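Card1 endonuclease domain-containing protein (Vibrio cholerae, PDB 1XMX) is of unknown function but may bind nucleic acid and carries a Card1-like endonuclease domain of the PDDEXK clan. Local coordinates at residues A[8-13]-A[31-36]; A[12-17]-A[148-153]; A[73-78]-A[102-107]; A[91-96]-A[113-118]. All blocks are in the same frame, centred on the assembly; numbering follows the deposited sequence.

Contact 1 (A[8-13]-A[31-36]); sequences GIIDQD and IIFIGD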
loop_
_atom_site.group_PDB
_atom_site.type_symbol
_atom_site.label_atom_id
_atom_site.label_comp_id
_atom_site.label_asym_id
_atom_site.label_seq_id
_atom_site.Cartn_x
_atom_site.Cartn_y
_atom_site.Cartn_z
ATOM N N GLY A 8 -11.157 12.126 18.390
ATOM C CA GLY A 8 -9.846 12.190 17.734
ATOM C C GLY A 8 -9.686 13.508 17.050
ATOM O O GLY A 8 -10.682 14.183 16.804
ATOM N N ILE A 9 -8.441 13.919 16.799
ATOM C CA ILE A 9 -8.189 15.230 16.186
ATOM C C ILE A 9 -7.718 14.959 14.754
ATOM O O ILE A 9 -6.723 14.281 14.545
ATOM C CB ILE A 9 -7.109 16.077 16.912
ATOM C CG1 ILE A 9 -7.346 16.195 18.444
ATOM C CG2 ILE A 9 -7.057 17.499 16.311
ATOM C CD1 ILE A 9 -8.551 16.770 18.756
ATOM N N ILE A 10 -8.483 15.421 13.774
ATOM C CA ILE A 10 -8.100 15.213 12.386
ATOM C C ILE A 10 -6.767 15.893 12.066
ATOM O O ILE A 10 -6.485 17.026 12.502
ATOM C CB ILE A 10 -9.207 15.698 11.392
ATOM C CG1 ILE A 10 -10.376 14.687 11.318
ATOM C CG2 ILE A 10 -8.617 15.877 9.931
ATOM C CD1 ILE A 10 -11.605 15.263 10.682
ATOM N N ASP A 11 -5.942 15.191 11.296
ATOM C CA ASP A 11 -4.824 15.835 10.633
ATOM C C ASP A 11 -4.658 15.280 9.214
ATOM O O ASP A 11 -5.563 14.625 8.734
ATOM C CB ASP A 11 -3.536 15.831 11.485
ATOM C CG ASP A 11 -2.900 14.453 11.635
ATOM O OD1 ASP A 11 -3.295 13.510 10.914
ATOM O OD2 ASP A 11 -1.991 14.326 12.490
ATOM N N GLN A 12 -3.540 15.581 8.541
ATOM C CA GLN A 12 -3.337 15.144 7.175
ATOM C C GLN A 12 -2.935 13.676 7.102
ATOM O O GLN A 12 -3.025 13.072 6.071
ATOM C CB GLN A 12 -2.317 16.020 6.463
ATOM C CG GLN A 12 -2.573 17.522 6.645
ATOM C CD GLN A 12 -3.911 18.057 6.057
ATOM O OE1 GLN A 12 -4.094 18.059 4.825
ATOM N NE2 GLN A 12 -4.830 18.566 6.946
ATOM N N ASP A 13 -2.529 13.080 8.208
ATOM C CA ASP A 13 -2.380 11.619 8.207
ATOM C C ASP A 13 -3.151 10.948 9.355
ATOM O O ASP A 13 -2.563 10.652 10.372
ATOM C CB ASP A 13 -0.876 11.287 8.254
ATOM C CG ASP A 13 -0.605 9.847 8.225
ATOM O OD1 ASP A 13 -1.510 8.992 8.416
ATOM O OD2 ASP A 13 0.541 9.528 8.024
ATOM N N ILE A 31 -17.249 7.757 16.961
ATOM C CA ILE A 31 -16.158 8.696 17.169
ATOM C C ILE A 31 -16.583 10.067 16.735
ATOM O O ILE A 31 -17.262 10.244 15.710
ATOM C CB ILE A 31 -14.847 8.266 16.421
ATOM C CG1 ILE A 31 -13.718 9.315 16.594
ATOM C CG2 ILE A 31 -15.145 7.930 14.905
ATOM C CD1 ILE A 31 -12.279 8.803 16.294
ATOM N N ILE A 32 -16.118 11.053 17.486
ATOM C CA ILE A 32 -16.286 12.450 17.104
ATOM C C ILE A 32 -14.929 12.947 16.766
ATOM O O ILE A 32 -13.988 12.875 17.596
ATOM C CB ILE A 32 -16.868 13.292 18.295
ATOM C CG1 ILE A 32 -18.245 12.741 18.644
ATOM C CG2 ILE A 32 -16.880 14.828 18.025
ATOM C CD1 ILE A 32 -18.805 13.231 19.915
ATOM N N PHE A 33 -14.817 13.425 15.525
ATOM C CA PHE A 33 -13.553 13.981 15.054
ATOM C C PHE A 33 -13.638 15.474 15.322
ATOM O O PHE A 33 -14.666 16.069 15.101
ATOM C CB PHE A 33 -13.397 13.740 13.558
ATOM C CG PHE A 33 -13.234 12.304 13.181
ATOM C CD1 PHE A 33 -12.014 11.661 13.359
ATOM C CD2 PHE A 33 -14.273 11.617 12.596
ATOM C CE1 PHE A 33 -11.847 10.323 12.965
ATOM C CE2 PHE A 33 -14.113 10.280 12.215
ATOM C CZ PHE A 33 -12.903 9.649 12.391
ATOM N N ILE A 34 -12.556 16.053 15.808
ATOM C CA ILE A 34 -12.433 17.490 16.008
ATOM C C ILE A 34 -11.540 18.017 14.867
ATOM O O ILE A 34 -10.542 17.399 14.554
ATOM C CB ILE A 34 -11.763 17.779 17.364
ATOM C CG1 ILE A 34 -12.748 17.522 18.501
ATOM C CG2 ILE A 34 -11.223 19.242 17.459
ATOM C CD1 ILE A 34 -12.067 17.228 19.816
ATOM N N GLY A 35 -11.924 19.107 14.197
ATOM C CA GLY A 35 -11.130 19.624 13.076
ATOM C C GLY A 35 -11.590 21.045 12.763
ATOM O O GLY A 35 -12.605 21.507 13.298
ATOM N N ASP A 36 -10.868 21.741 11.884
ATOM C CA ASP A 36 -11.345 23.022 11.404
ATOM C C ASP A 36 -12.144 22.886 10.116
ATOM O O ASP A 36 -12.194 21.795 9.531
ATOM C CB ASP A 36 -10.199 24.019 11.290
ATOM C CG ASP A 36 -9.256 23.720 10.140
ATOM O OD1 ASP A 36 -9.652 23.169 9.114
ATOM O OD2 ASP A 36 -8.089 24.080 10.241
#
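Gly-8 and Ile-9 run parallel to Phe-33 and Ile-34 as neighbouring strands, with the CA atoms of Ile-9 and Ile-34 4.8 Å apart. Three backbone hydrogen bonds fix this register. Gly-8 N donates to Ile-32 O, Ile-34 N gives its hydrogen to Gly-8 O over 2.8 Å, and Ile-10 N reaches Ile-34 O over 3.0 Å, so the ladder continues one residue beyond the last strand residue of 8-13.

On the sheet face that carries Ile-9 and Ile-34, the touching is done by one methyl group: Ile-9 CD1 lies 3.6 Å from Ile-34 CB and 3.7 Å from Ile-34 CD1. Both torsions of Ile-9 (chi1 -51°, chi2 -59°) fold that methyl back across the neighbouring strand. Ile-10 and Phe-33 meet at roughly a right angle, Ile-10 CD1 standing 3.7 Å from Phe-33 CB, while Ile-31 CG1 sits over the centre of one face of the Phe-33 ring, 4.1 Å above its plane. At Gly-8 the absence of a side chain leaves room for Ile-31 CD1, which comes to 4.1 Å from Gly-8 N.

The pair belongs to the beta-alpha-beta unit of strand 4-9, helix 15-22 and strand 30-35; helix 40-52 covers Ile-10 and Phe-33 through Leu-46. Beyond the ladder, Asp-36 forms a salt bridge with Arg-100. The three bonds thus pair the buried backbone polar groups of Gly-8, Ile-10, Ile-32 and Ile-34, while Ile-9 meets Ile-34 on one face and Ile-10 packs against Phe-33 on the other side.

Contact 2 (A[12-17]-A[148-153]); sequences QDPVRL and LTIFGA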
loop_
_atom_site.group_PDB
_atom_site.type_symbol
_atom_site.label_atom_id
_atom_site.label_comp_id
_atom_site.label_asym_id
_atom_site.label_seq_id
_atom_site.Cartn_x
_atom_site.Cartn_y
_atom_site.Cartn_z
ATOM N N GLN A 12 -3.540 15.581 8.541
ATOM C CA GLN A 12 -3.337 15.144 7.175
ATOM C C GLN A 12 -2.935 13.676 7.102
ATOM O O GLN A 12 -3.025 13.072 6.071
ATOM C CB GLN A 12 -2.317 16.020 6.463
ATOM C CG GLN A 12 -2.573 17.522 6.645
ATOM C CD GLN A 12 -3.911 18.057 6.057
ATOM O OE1 GLN A 12 -4.094 18.059 4.825
ATOM N NE2 GLN A 12 -4.830 18.566 6.946
ATOM N N ASP A 13 -2.529 13.080 8.208
ATOM C CA ASP A 13 -2.380 11.619 8.207
ATOM C C ASP A 13 -3.151 10.948 9.355
ATOM O O ASP A 13 -2.563 10.652 10.372
ATOM C CB ASP A 13 -0.876 11.287 8.254
ATOM C CG ASP A 13 -0.605 9.847 8.225
ATOM O OD1 ASP A 13 -1.510 8.992 8.416
ATOM O OD2 ASP A 13 0.541 9.528 8.024
ATOM N N PRO A 14 -4.479 10.761 9.214
ATOM C CA PRO A 14 -5.320 10.336 10.324
ATOM C C PRO A 14 -5.628 8.858 10.398
ATOM O O PRO A 14 -6.599 8.484 11.025
ATOM C CB PRO A 14 -6.615 11.075 10.048
ATOM C CG PRO A 14 -6.679 11.138 8.527
ATOM C CD PRO A 14 -5.289 11.017 8.010
ATOM N N VAL A 15 -4.804 8.016 9.809
ATOM C CA VAL A 15 -5.057 6.587 9.838
ATOM C C VAL A 15 -5.177 5.973 11.238
ATOM O O VAL A 15 -5.915 5.041 11.447
ATOM C CB VAL A 15 -3.916 5.844 9.116
ATOM C CG1 VAL A 15 -4.105 4.325 9.247
ATOM C CG2 VAL A 15 -3.906 6.229 7.639
ATOM N N ARG A 16 -4.413 6.481 12.181
ATOM C CA ARG A 16 -4.385 5.920 13.519
ATOM C C ARG A 16 -5.635 6.335 14.332
ATOM O O ARG A 16 -5.805 5.874 15.445
ATOM C CB ARG A 16 -3.072 6.319 14.236
ATOM C CG ARG A 16 -1.860 5.518 13.757
ATOM C CD ARG A 16 -0.634 6.143 14.362
ATOM N NE ARG A 16 -0.446 7.507 13.855
ATOM C CZ ARG A 16 0.072 8.491 14.565
ATOM N NH1 ARG A 16 0.457 8.267 15.816
ATOM N NH2 ARG A 16 0.171 9.697 14.032
ATOM N N LEU A 17 -6.503 7.171 13.767
ATOM C CA LEU A 17 -7.858 7.428 14.343
ATOM C C LEU A 17 -8.874 6.402 13.884
ATOM O O LEU A 17 -9.909 6.225 14.519
ATOM C CB LEU A 17 -8.360 8.809 13.950
ATOM C CG LEU A 17 -7.514 9.991 14.384
ATOM C CD1 LEU A 17 -8.174 11.326 13.957
ATOM C CD2 LEU A 17 -7.246 9.952 15.915
ATOM N N LEU A 148 -6.613 4.140 0.443
ATOM C CA LEU A 148 -6.690 5.115 -0.623
ATOM C C LEU A 148 -7.772 6.145 -0.362
ATOM O O LEU A 148 -7.540 7.349 -0.591
ATOM C CB LEU A 148 -6.844 4.470 -1.999
ATOM C CG LEU A 148 -5.702 3.506 -2.374
ATOM C CD1 LEU A 148 -6.014 2.734 -3.633
ATOM C CD2 LEU A 148 -4.387 4.227 -2.533
ATOM N N THR A 149 -8.945 5.701 0.098
ATOM C CA THR A 149 -10.024 6.621 0.380
ATOM C C THR A 149 -9.548 7.665 1.396
ATOM O O THR A 149 -9.703 8.876 1.208
ATOM C CB THR A 149 -11.223 5.883 0.952
ATOM O OG1 THR A 149 -11.657 4.955 -0.027
ATOM C CG2 THR A 149 -12.369 6.856 1.323
ATOM N N ILE A 150 -8.970 7.190 2.474
ATOM C CA ILE A 150 -8.507 8.099 3.508
ATOM C C ILE A 150 -7.643 9.202 2.929
ATOM O O ILE A 150 -7.771 10.357 3.358
ATOM C CB ILE A 150 -7.757 7.378 4.631
ATOM C CG1 ILE A 150 -8.761 6.542 5.443
ATOM C CG2 ILE A 150 -6.998 8.416 5.519
ATOM C CD1 ILE A 150 -8.110 5.661 6.518
ATOM N N PHE A 151 -6.766 8.852 1.978
ATOM C CA PHE A 151 -5.841 9.837 1.421
ATOM C C PHE A 151 -6.277 10.540 0.133
ATOM O O PHE A 151 -5.468 11.167 -0.555
ATOM C CB PHE A 151 -4.442 9.251 1.297
ATOM C CG PHE A 151 -3.748 9.110 2.628
ATOM C CD1 PHE A 151 -3.075 10.180 3.190
ATOM C CD2 PHE A 151 -3.761 7.912 3.315
ATOM C CE1 PHE A 151 -2.459 10.063 4.399
ATOM C CE2 PHE A 151 -3.131 7.798 4.518
ATOM C CZ PHE A 151 -2.474 8.868 5.063
ATOM N N GLY A 152 -7.559 10.430 -0.185
ATOM C CA GLY A 152 -8.152 11.267 -1.229
ATOM C C GLY A 152 -8.095 10.722 -2.634
ATOM O O GLY A 152 -8.276 11.482 -3.605
ATOM N N ALA A 153 -7.899 9.412 -2.729
ATOM C CA ALA A 153 -7.673 8.710 -3.969
ATOM C C ALA A 153 -8.704 7.595 -4.006
ATOM O O ALA A 153 -9.431 7.370 -3.034
ATOM C CB ALA A 153 -6.254 8.128 -4.003
#
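At the C-terminal end of helix 144-150, Phe-151 and Ile-150 pack against the loop 12-14 and the weakly bonded start of helix 15-22, which follow strand 4-9. Phe-151 points the far end of its ring into this loop. Its CZ lies 3.5 Å from Asp-13 OD1, with the carboxylate meeting the ring at its edge and the two planes turned 72° apart. Gln-12 O approaches the same ring obliquely, 3.5 Å from Phe-151 CE1. On the other flank of the ring tip, Val-15 CG2 comes to 3.6 Å from Phe-151 CE2, the two side chains crossing at about a right angle.

The helix ends here in a Schellman motif: Ala-153 N bonds to Leu-148 O, Gly-152 N bonds to Thr-149 O over 3.0 Å, and Gly-152 supplies the positive phi (89°). Phe-151, the residue before it, has already left helical angles.

Ile-150 works through CG2, since chi1 -70° sets CG1 beside the backbone N and leaves CG2 anti to it. That methyl lies 4.0 Å from Pro-14 CD and, within its own segment, over one face of the Phe-151 ring, 3.9 Å above the plane and offset toward the rim. Asp-13 has its stronger polar partner elsewhere, since OD2 accepts from Leu-335 N. Ile-42 and Leu-46 of helix 40-52 also touch Pro-14.

Contact 3 (A[73-78]-A[102-107]); sequences SAIREL and LSAYEV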
loop_
_atom_site.group_PDB
_atom_site.type_symbol
_atom_site.label_atom_id
_atom_site.label_comp_id
_atom_site.label_asym_id
_atom_site.label_seq_id
_atom_site.Cartn_x
_atom_site.Cartn_y
_atom_site.Cartn_z
ATOM N N SER A 73 -11.790 26.429 24.978
ATOM C CA SER A 73 -13.168 26.804 25.182
ATOM C C SER A 73 -14.179 25.987 24.308
ATOM O O SER A 73 -15.227 25.533 24.816
ATOM C CB SER A 73 -13.295 28.281 24.895
ATOM O OG SER A 73 -14.140 28.777 25.846
ATOM N N ALA A 74 -13.884 25.825 23.010
ATOM C CA ALA A 74 -14.767 25.056 22.140
ATOM C C ALA A 74 -14.824 23.615 22.642
ATOM O O ALA A 74 -15.886 23.037 22.769
ATOM C CB ALA A 74 -14.271 25.126 20.633
ATOM N N ILE A 75 -13.675 23.065 23.015
ATOM C CA ILE A 75 -13.624 21.664 23.410
ATOM C C ILE A 75 -14.249 21.389 24.777
ATOM O O ILE A 75 -14.810 20.316 25.016
ATOM C CB ILE A 75 -12.175 21.096 23.302
ATOM C CG1 ILE A 75 -11.710 21.148 21.823
ATOM C CG2 ILE A 75 -12.102 19.650 23.900
ATOM C CD1 ILE A 75 -10.167 20.943 21.584
ATOM N N ARG A 76 -14.134 22.344 25.683
ATOM C CA ARG A 76 -14.757 22.204 26.991
ATOM C C ARG A 76 -16.290 22.209 26.872
ATOM O O ARG A 76 -16.954 21.480 27.571
ATOM C CB ARG A 76 -14.276 23.312 27.909
ATOM C CG ARG A 76 -14.476 23.007 29.345
ATOM C CD ARG A 76 -13.626 23.942 30.201
ATOM N NE ARG A 76 -12.263 23.421 30.434
ATOM C CZ ARG A 76 -11.966 22.416 31.271
ATOM N NH1 ARG A 76 -12.952 21.801 31.963
ATOM N NH2 ARG A 76 -10.686 22.046 31.437
ATOM N N GLU A 77 -16.834 23.025 25.974
ATOM C CA GLU A 77 -18.255 22.958 25.627
ATOM C C GLU A 77 -18.677 21.566 25.139
ATOM O O GLU A 77 -19.670 21.032 25.568
ATOM C CB GLU A 77 -18.598 23.998 24.549
ATOM C CG GLU A 77 -18.998 25.320 25.131
ATOM C CD GLU A 77 -19.480 26.338 24.081
ATOM O OE1 GLU A 77 -20.342 25.941 23.233
ATOM O OE2 GLU A 77 -19.010 27.536 24.138
ATOM N N LEU A 78 -17.924 21.015 24.201
ATOM C CA LEU A 78 -18.104 19.640 23.793
ATOM C C LEU A 78 -18.004 18.681 24.988
ATOM O O LEU A 78 -18.880 17.813 25.162
ATOM C CB LEU A 78 -17.067 19.249 22.732
ATOM C CG LEU A 78 -17.108 17.763 22.347
ATOM C CD1 LEU A 78 -18.433 17.524 21.642
ATOM C CD2 LEU A 78 -15.925 17.420 21.423
ATOM N N LEU A 102 -2.726 19.342 22.510
ATOM C CA LEU A 102 -2.506 19.630 23.903
ATOM C C LEU A 102 -3.645 20.434 24.539
ATOM O O LEU A 102 -3.841 20.344 25.736
ATOM C CB LEU A 102 -1.171 20.335 24.126
ATOM C CG LEU A 102 0.018 19.479 23.708
ATOM C CD1 LEU A 102 1.274 20.213 24.038
ATOM C CD2 LEU A 102 -0.058 18.176 24.459
ATOM N N SER A 103 -4.403 21.183 23.746
ATOM C CA SER A 103 -5.583 21.857 24.272
ATOM C C SER A 103 -6.641 20.805 24.607
ATOM O O SER A 103 -7.188 20.833 25.688
ATOM C CB SER A 103 -6.169 22.828 23.248
ATOM O OG SER A 103 -5.218 23.807 22.893
ATOM N N ALA A 104 -6.924 19.898 23.662
ATOM C CA ALA A 104 -7.842 18.795 23.901
ATOM C C ALA A 104 -7.382 17.919 25.056
ATOM O O ALA A 104 -8.213 17.493 25.844
ATOM C CB ALA A 104 -8.012 17.954 22.663
ATOM N N TYR A 105 -6.080 17.605 25.121
ATOM C CA TYR A 105 -5.545 16.814 26.252
ATOM C C TYR A 105 -5.899 17.423 27.638
ATOM O O TYR A 105 -6.336 16.681 28.595
ATOM C CB TYR A 105 -4.022 16.619 26.139
ATOM C CG TYR A 105 -3.432 15.691 27.219
ATOM C CD1 TYR A 105 -3.068 16.161 28.485
ATOM C CD2 TYR A 105 -3.273 14.338 26.973
ATOM C CE1 TYR A 105 -2.548 15.278 29.488
ATOM C CE2 TYR A 105 -2.753 13.481 27.950
ATOM C CZ TYR A 105 -2.396 13.953 29.193
ATOM O OH TYR A 105 -1.884 13.024 30.126
ATOM N N GLU A 106 -5.704 18.745 27.763
ATOM C CA GLU A 106 -5.970 19.428 29.055
ATOM C C GLU A 106 -7.449 19.245 29.429
ATOM O O GLU A 106 -7.778 18.893 30.556
ATOM C CB GLU A 106 -5.625 20.922 29.010
ATOM C CG GLU A 106 -5.797 21.640 30.372
ATOM C CD GLU A 106 -5.830 23.186 30.272
ATOM O OE1 GLU A 106 -6.630 23.709 29.453
ATOM O OE2 GLU A 106 -5.083 23.895 31.017
ATOM N N VAL A 107 -8.331 19.510 28.473
ATOM C CA VAL A 107 -9.759 19.427 28.724
ATOM C C VAL A 107 -10.150 17.987 29.115
ATOM O O VAL A 107 -10.752 17.742 30.164
ATOM C CB VAL A 107 -10.604 19.897 27.495
ATOM C CG1 VAL A 107 -12.075 19.721 27.797
ATOM C CG2 VAL A 107 -10.287 21.365 27.150
#
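Val-107 and Ile-75 face each other between two helices, Val-107 CG1 lying 3.9 Å from Ile-75 CG2. The other branch of the isoleucine serves a different partner: its CD1 rests 3.8 Å from Ala-104 CB, one turn back along helix 98-110. With CG2 anti to the backbone N (chi1 -63°), Ile-75 thus divides its two arms between residues three apart. Val-107 CG1 also reaches the backbone, 3.7 Å from Arg-76 CA.

Above this apolar layer the Arg-76 side chain bends at chi3 (-88°) and brings its guanidinium over Val-107, whose CG1 lies beneath one face; Arg-76 NH2 is 3.9 Å from Val-107 CA. Glu-106 is near but does not pair with it, as Arg-76 NH2 and Glu-106 OE1 are 4.8 Å apart; OE1 is in a salt bridge with Lys-72.

The segment axes approach to 9.3 Å and cross at -39°, joining helix 68-85 to helix 98-110, which lie on one side of the mixed sheet. Farther out, Ile-75 touches Ile-62, and Arg-76 NH2 has a weak hydrogen bond to Ser-110 OG. The helices therefore adhere through buried aliphatic contacts, with the charged groups kept to an exposed margin where their opposite signs probably contribute only modest attraction.

Contact 4 (A[91-96]-A[113-118]); sequences FNASCG and WPIFVV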
loop_
_atom_site.group_PDB
_atom_site.type_symbol
_atom_site.label_atom_id
_atom_site.label_comp_id
_atom_site.label_asym_id
_atom_site.label_seq_id
_atom_site.Cartn_x
_atom_site.Cartn_y
_atom_site.Cartn_z
ATOM N N PHE A 91 -10.056 9.354 24.579
ATOM C CA PHE A 91 -9.418 10.331 23.739
ATOM C C PHE A 91 -8.237 9.617 23.037
ATOM O O PHE A 91 -7.298 9.114 23.681
ATOM C CB PHE A 91 -8.962 11.557 24.540
ATOM C CG PHE A 91 -8.170 12.597 23.704
ATOM C CD1 PHE A 91 -8.542 12.909 22.381
ATOM C CD2 PHE A 91 -7.083 13.276 24.267
ATOM C CE1 PHE A 91 -7.798 13.877 21.632
ATOM C CE2 PHE A 91 -6.370 14.214 23.562
ATOM C CZ PHE A 91 -6.729 14.537 22.234
ATOM N N ASN A 92 -8.356 9.540 21.729
ATOM C CA ASN A 92 -7.295 9.068 20.887
ATOM C C ASN A 92 -6.411 10.281 20.506
ATOM O O ASN A 92 -6.804 11.129 19.698
ATOM C CB ASN A 92 -7.871 8.441 19.627
ATOM C CG ASN A 92 -6.779 7.856 18.695
ATOM O OD1 ASN A 92 -5.592 8.286 18.742
ATOM N ND2 ASN A 92 -7.178 6.909 17.820
ATOM N N ALA A 93 -5.260 10.363 21.139
ATOM C CA ALA A 93 -4.329 11.447 20.964
ATOM C C ALA A 93 -3.259 11.122 19.919
ATOM O O ALA A 93 -2.176 11.712 19.956
ATOM C CB ALA A 93 -3.625 11.721 22.329
ATOM N N SER A 94 -3.539 10.191 19.014
ATOM C CA SER A 94 -2.559 9.777 18.006
ATOM C C SER A 94 -2.252 10.885 16.949
ATOM O O SER A 94 -1.158 10.903 16.345
ATOM C CB SER A 94 -3.050 8.510 17.268
ATOM O OG SER A 94 -3.253 7.440 18.178
ATOM N N CYS A 95 -3.222 11.749 16.687
ATOM C CA CYS A 95 -3.131 12.633 15.551
ATOM C C CYS A 95 -3.413 14.080 15.955
ATOM O O CYS A 95 -3.969 14.342 17.015
ATOM C CB CYS A 95 -4.141 12.210 14.480
ATOM S SG CYS A 95 -3.874 10.539 13.867
ATOM N N GLY A 96 -3.032 15.011 15.098
ATOM C CA GLY A 96 -3.428 16.409 15.243
ATOM C C GLY A 96 -2.237 17.306 15.491
ATOM O O GLY A 96 -1.246 16.917 16.153
ATOM N N TRP A 113 -11.110 11.233 31.599
ATOM C CA TRP A 113 -11.402 10.319 30.537
ATOM C C TRP A 113 -10.086 9.726 30.094
ATOM O O TRP A 113 -9.087 10.406 30.129
ATOM C CB TRP A 113 -12.085 11.045 29.388
ATOM C CG TRP A 113 -13.513 11.350 29.699
ATOM C CD1 TRP A 113 -14.386 10.596 30.489
ATOM C CD2 TRP A 113 -14.260 12.494 29.266
ATOM N NE1 TRP A 113 -15.621 11.223 30.545
ATOM C CE2 TRP A 113 -15.567 12.370 29.782
ATOM C CE3 TRP A 113 -13.961 13.595 28.461
ATOM C CZ2 TRP A 113 -16.548 13.305 29.520
ATOM C CZ3 TRP A 113 -14.953 14.541 28.233
ATOM C CH2 TRP A 113 -16.217 14.384 28.761
ATOM N N PRO A 114 -10.068 8.418 29.790
ATOM C CA PRO A 114 -8.839 7.746 29.354
ATOM C C PRO A 114 -8.299 8.316 28.073
ATOM O O PRO A 114 -9.059 8.788 27.189
ATOM C CB PRO A 114 -9.235 6.262 29.183
ATOM C CG PRO A 114 -10.585 6.096 29.881
ATOM C CD PRO A 114 -11.219 7.500 29.950
ATOM N N ILE A 115 -6.973 8.270 27.967
ATOM C CA ILE A 115 -6.284 8.868 26.819
ATOM C C ILE A 115 -5.229 7.893 26.323
ATOM O O ILE A 115 -4.447 7.383 27.124
ATOM C CB ILE A 115 -5.566 10.225 27.194
ATOM C CG1 ILE A 115 -6.578 11.288 27.703
ATOM C CG2 ILE A 115 -4.848 10.769 25.955
ATOM C CD1 ILE A 115 -5.952 12.390 28.571
ATOM N N PHE A 116 -5.195 7.636 25.023
ATOM C CA PHE A 116 -4.218 6.715 24.471
ATOM C C PHE A 116 -3.652 7.280 23.191
ATOM O O PHE A 116 -4.251 8.195 22.594
ATOM C CB PHE A 116 -4.854 5.344 24.202
ATOM C CG PHE A 116 -5.860 5.347 23.062
ATOM C CD1 PHE A 116 -5.433 5.268 21.727
ATOM C CD2 PHE A 116 -7.212 5.432 23.310
ATOM C CE1 PHE A 116 -6.321 5.247 20.671
ATOM C CE2 PHE A 116 -8.122 5.405 22.249
ATOM C CZ PHE A 116 -7.680 5.283 20.924
ATOM N N VAL A 117 -2.498 6.724 22.780
ATOM C CA VAL A 117 -1.801 7.027 21.534
ATOM C C VAL A 117 -1.351 5.728 20.880
ATOM O O VAL A 117 -0.857 4.841 21.550
ATOM C CB VAL A 117 -0.556 7.914 21.748
ATOM C CG1 VAL A 117 0.234 8.031 20.450
ATOM C CG2 VAL A 117 -0.958 9.352 22.170
ATOM N N VAL A 118 -1.565 5.622 19.571
ATOM C CA VAL A 118 -0.931 4.572 18.724
ATOM C C VAL A 118 0.422 5.074 18.236
ATOM O O VAL A 118 0.530 6.017 17.452
ATOM C CB VAL A 118 -1.764 4.301 17.500
ATOM C CG1 VAL A 118 -1.133 3.116 16.681
ATOM C CG2 VAL A 118 -3.224 4.019 17.911
#
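The beta-alpha-beta unit of strand 88-92, helix 98-110 and strand 115-118 pairs its two parallel strands here, Phe-91 beside Ile-115 and Asn-92 beside Phe-116. Phe-91 N donates to Pro-114 O, Phe-116 N to Phe-91 O, and Ala-93 N to Phe-116 O over 2.8 Å.

Asn-92 and Phe-116 share one sheet face. Phe-116 takes the position between backbone N and carbonyl carbon (chi1 69°), which lays its ring over the neighbouring strand: Asn-92 CA stands over the ring face, 3.9 Å from the Phe-116 centroid, a CH-pi contact. The amide continues across the rim, Asn-92 CG being 3.3 Å from Phe-116 CE1, with the planes 43° apart. On the other face, Phe-91 CD2 meets Ile-115 CG2 at 3.8 Å. Past the last bridge, Ala-93 CB packs 3.6 Å from Val-117 CG2.

Where the strand pairing ends, Ser-94 OG takes over as acceptor, receiving Val-118 N over 2.8 Å in a nearly straight bond (175°). The same hydroxyl donates to Asn-92 OD1 at 2.6 Å, and Ser-94 N closes an Asx turn on that oxygen. Asn-92 ND2 bonds to Arg-16 O. Both ends of the buried amide are thereby satisfied, and the doubly gripped OD1 fixes the serine that extends the ladder.

Overall arrangement
Contacts 1 and 4 are buried strand pairings in one sheet, where strands 4-9 and 88-92 are neighbours; both rely on backbone bonds, but only contact 4 extends its ladder through a side-chain hydroxyl. A probable hydrogen bond from Arg-16 NH1 to Val-118 O, 2.8 Å, ties contact 2 to contact 4. Contact 3 packs helices against one face of this sheet, touching contact 1 through Ala-104 and Ile-9 and contact 4 through Tyr-105 and Ile-115; its margin is charged and exposed. Contact 2, partly buried and without cross-segment hydrogen bonds, joins helix 144-150 to the start of helix 15-22, about 24 Å from contact 3 between centres.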